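PDB 5JVK: T9SS C-terminal target domain-containing protein from Bacteroides cellulosilyticus, which probably hydrolyses O-glycosidic bonds as an endo-acting glycoside hydrolase of family 39. Local coordinates for residues Asn202-Ala207 with Pro242-Val247. Residues are numbered along the deposited sequence; the frame is centred on the assembly and turned at random.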
loop_
_atom_site.group_PDB
_atom_site.type_symbol
_atom_site.label_atom_id
_atom_site.label_comp_id
_atom_site.label_asym_id
_atom_site.label_seq_id
_atom_site.Cartn_x
_atom_site.Cartn_y
_atom_site.Cartn_z
ATOM N N ASN A 202 20.922 21.776 -0.047
ATOM C CA ASN A 202 20.310 22.934 -0.706
ATOM C C ASN A 202 19.374 22.541 -1.854
ATOM O O ASN A 202 18.436 23.280 -2.158
ATOM C CB ASN A 202 21.383 23.908 -1.211
ATOM C CG ASN A 202 22.176 24.548 -0.080
ATOM O OD1 ASN A 202 21.629 24.875 0.975
ATOM N ND2 ASN A 202 23.471 24.748 -0.302
ATOM N N ALA A 203 19.629 21.393 -2.486
ATOM C CA ALA A 203 18.747 20.870 -3.541
ATOM C C ALA A 203 17.398 20.415 -2.986
ATOM O O ALA A 203 16.352 20.717 -3.566
ATOM C CB ALA A 203 19.419 19.724 -4.281
ATOM N N LEU A 204 17.431 19.682 -1.873
ATOM C CA LEU A 204 16.209 19.261 -1.180
ATOM C C LEU A 204 15.483 20.460 -0.573
ATOM O O LEU A 204 14.257 20.549 -0.663
ATOM C CB LEU A 204 16.521 18.229 -0.085
ATOM C CG LEU A 204 15.358 17.724 0.784
ATOM C CD1 LEU A 204 14.232 17.157 -0.069
ATOM C CD2 LEU A 204 15.852 16.683 1.775
ATOM N N ALA A 205 16.244 21.363 0.045
ATOM C CA ALA A 205 15.692 22.589 0.637
ATOM C C ALA A 205 14.935 23.443 -0.381
ATOM O O ALA A 205 13.919 24.050 -0.041
ATOM C CB ALA A 205 16.793 23.403 1.295
ATOM N N TYR A 206 15.431 23.484 -1.620
ATOM C CA TYR A 206 14.713 24.123 -2.732
ATOM C C TYR A 206 13.369 23.445 -2.990
ATOM O O TYR A 206 12.343 24.122 -3.119
ATOM C CB TYR A 206 15.547 24.112 -4.023
ATOM C CG TYR A 206 14.726 24.370 -5.269
ATOM C CD1 TYR A 206 14.338 23.320 -6.104
ATOM C CD2 TYR A 206 14.304 25.660 -5.594
ATOM C CE1 TYR A 206 13.572 23.550 -7.240
ATOM C CE2 TYR A 206 13.538 25.901 -6.726
ATOM C CZ TYR A 206 13.177 24.845 -7.547
ATOM O OH TYR A 206 12.418 25.078 -8.670
ATOM N N ALA A 207 13.394 22.115 -3.083
ATOM C CA ALA A 207 12.186 21.319 -3.330
ATOM C C ALA A 207 11.138 21.475 -2.226
ATOM O O ALA A 207 9.942 21.551 -2.511
ATOM C CB ALA A 207 12.542 19.850 -3.511
ATOM N N PRO A 242 19.174 20.617 9.312
ATOM C CA PRO A 242 18.996 22.051 9.596
ATOM C C PRO A 242 18.718 22.906 8.349
ATOM O O PRO A 242 17.915 23.834 8.427
ATOM C CB PRO A 242 20.324 22.455 10.254
ATOM C CG PRO A 242 21.305 21.436 9.791
ATOM C CD PRO A 242 20.530 20.161 9.673
ATOM N N THR A 243 19.367 22.589 7.228
ATOM C CA THR A 243 19.139 23.288 5.951
ATOM C C THR A 243 17.678 23.224 5.498
ATOM O O THR A 243 17.121 24.225 5.042
ATOM C CB THR A 243 20.011 22.704 4.814
ATOM O OG1 THR A 243 21.370 22.594 5.247
ATOM C CG2 THR A 243 19.964 23.586 3.571
ATOM N N VAL A 244 17.072 22.046 5.626
ATOM C CA VAL A 244 15.698 21.817 5.176
ATOM C C VAL A 244 14.660 22.339 6.182
ATOM O O VAL A 244 13.674 22.955 5.781
ATOM C CB VAL A 244 15.458 20.319 4.867
ATOM C CG1 VAL A 244 13.992 20.052 4.570
ATOM C CG2 VAL A 244 16.312 19.871 3.687
ATOM N N LYS A 245 14.873 22.082 7.472
ATOM C CA LYS A 245 13.917 22.493 8.515
ATOM C C LYS A 245 13.817 24.013 8.707
ATOM O O LYS A 245 12.777 24.513 9.137
ATOM C CB LYS A 245 14.247 21.824 9.855
ATOM C CG LYS A 245 14.049 20.313 9.864
ATOM C CD LYS A 245 12.584 19.903 9.949
ATOM C CE LYS A 245 12.041 20.015 11.364
ATOM N NZ LYS A 245 10.653 19.490 11.469
ATOM N N LYS A 246 14.893 24.735 8.400
ATOM C CA LYS A 246 14.879 26.203 8.409
ATOM C C LYS A 246 13.924 26.747 7.343
ATOM O O LYS A 246 13.222 27.732 7.577
ATOM C CB LYS A 246 16.294 26.752 8.179
ATOM C CG LYS A 246 16.487 28.210 8.566
ATOM C CD LYS A 246 17.969 28.554 8.676
ATOM C CE LYS A 246 18.203 29.913 9.320
ATOM N NZ LYS A 246 17.843 31.040 8.413
ATOM N N VAL A 247 13.901 26.083 6.187
ATOM C CA VAL A 247 13.033 26.453 5.061
ATOM C C VAL A 247 11.558 26.089 5.300
ATOM O O VAL A 247 10.666 26.827 4.876
ATOM C CB VAL A 247 13.551 25.813 3.749
ATOM C CG1 VAL A 247 12.570 26.002 2.599
ATOM C CG2 VAL A 247 14.909 26.403 3.387
#
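The hydroxyl of T243 is spoken for within its own helix: OG1 is hydrogen-bonded to the carbonyl oxygen of V239, one turn back, and it is the methyl CG2 of the T243 side chain that faces N202 and A205. At chi1 -49° OG1 of T243 lies beside the backbone N and CG2 lies anti to that N, which puts CG2 of T243 3.9 Å from CB of A205, as near as the backbone O of T243. OD1 of N202 comes within 3.3 Å of CG2 of T243, a close van der Waals approach with no hydrogen bond, and the two side chains cross at about a right angle. The CB of N202 points away from the helix of T243; its chi1 of -65° and the amide beyond bring the oxygen back to the edge of the interface.

A205 is the centre of the contact. Its CA comes within 4.6 Å of the CA of V244, and it gives up more surface to the other helix than any other residue of either segment. The T243 methyl, CG2 of V244 and CG2 of V247 all lie near its CB, the last at 4.1 Å. V247 also sets its other methyl, CG1, 3.5 Å from the carbonyl oxygen of A205. Toward the barrel wall, CG2 of V244 sits 3.7 Å from both CG and CD2 of L204, whose side chain in turn touches W218 and L220 of strand 217-220.

The axes approach to 8.5 Å and run nearly parallel, at -19°, joining helices 194-211 and 229-247 of the eight-stranded beta/alpha barrel. These helices precede and follow strand 217-220, giving the parallel neighbours expected of such a barrel. Across this interface the cohesion is therefore van der Waals, with methyl groups facing a small alanine and the amide of N202 lying at the edge, against the T243 methyl.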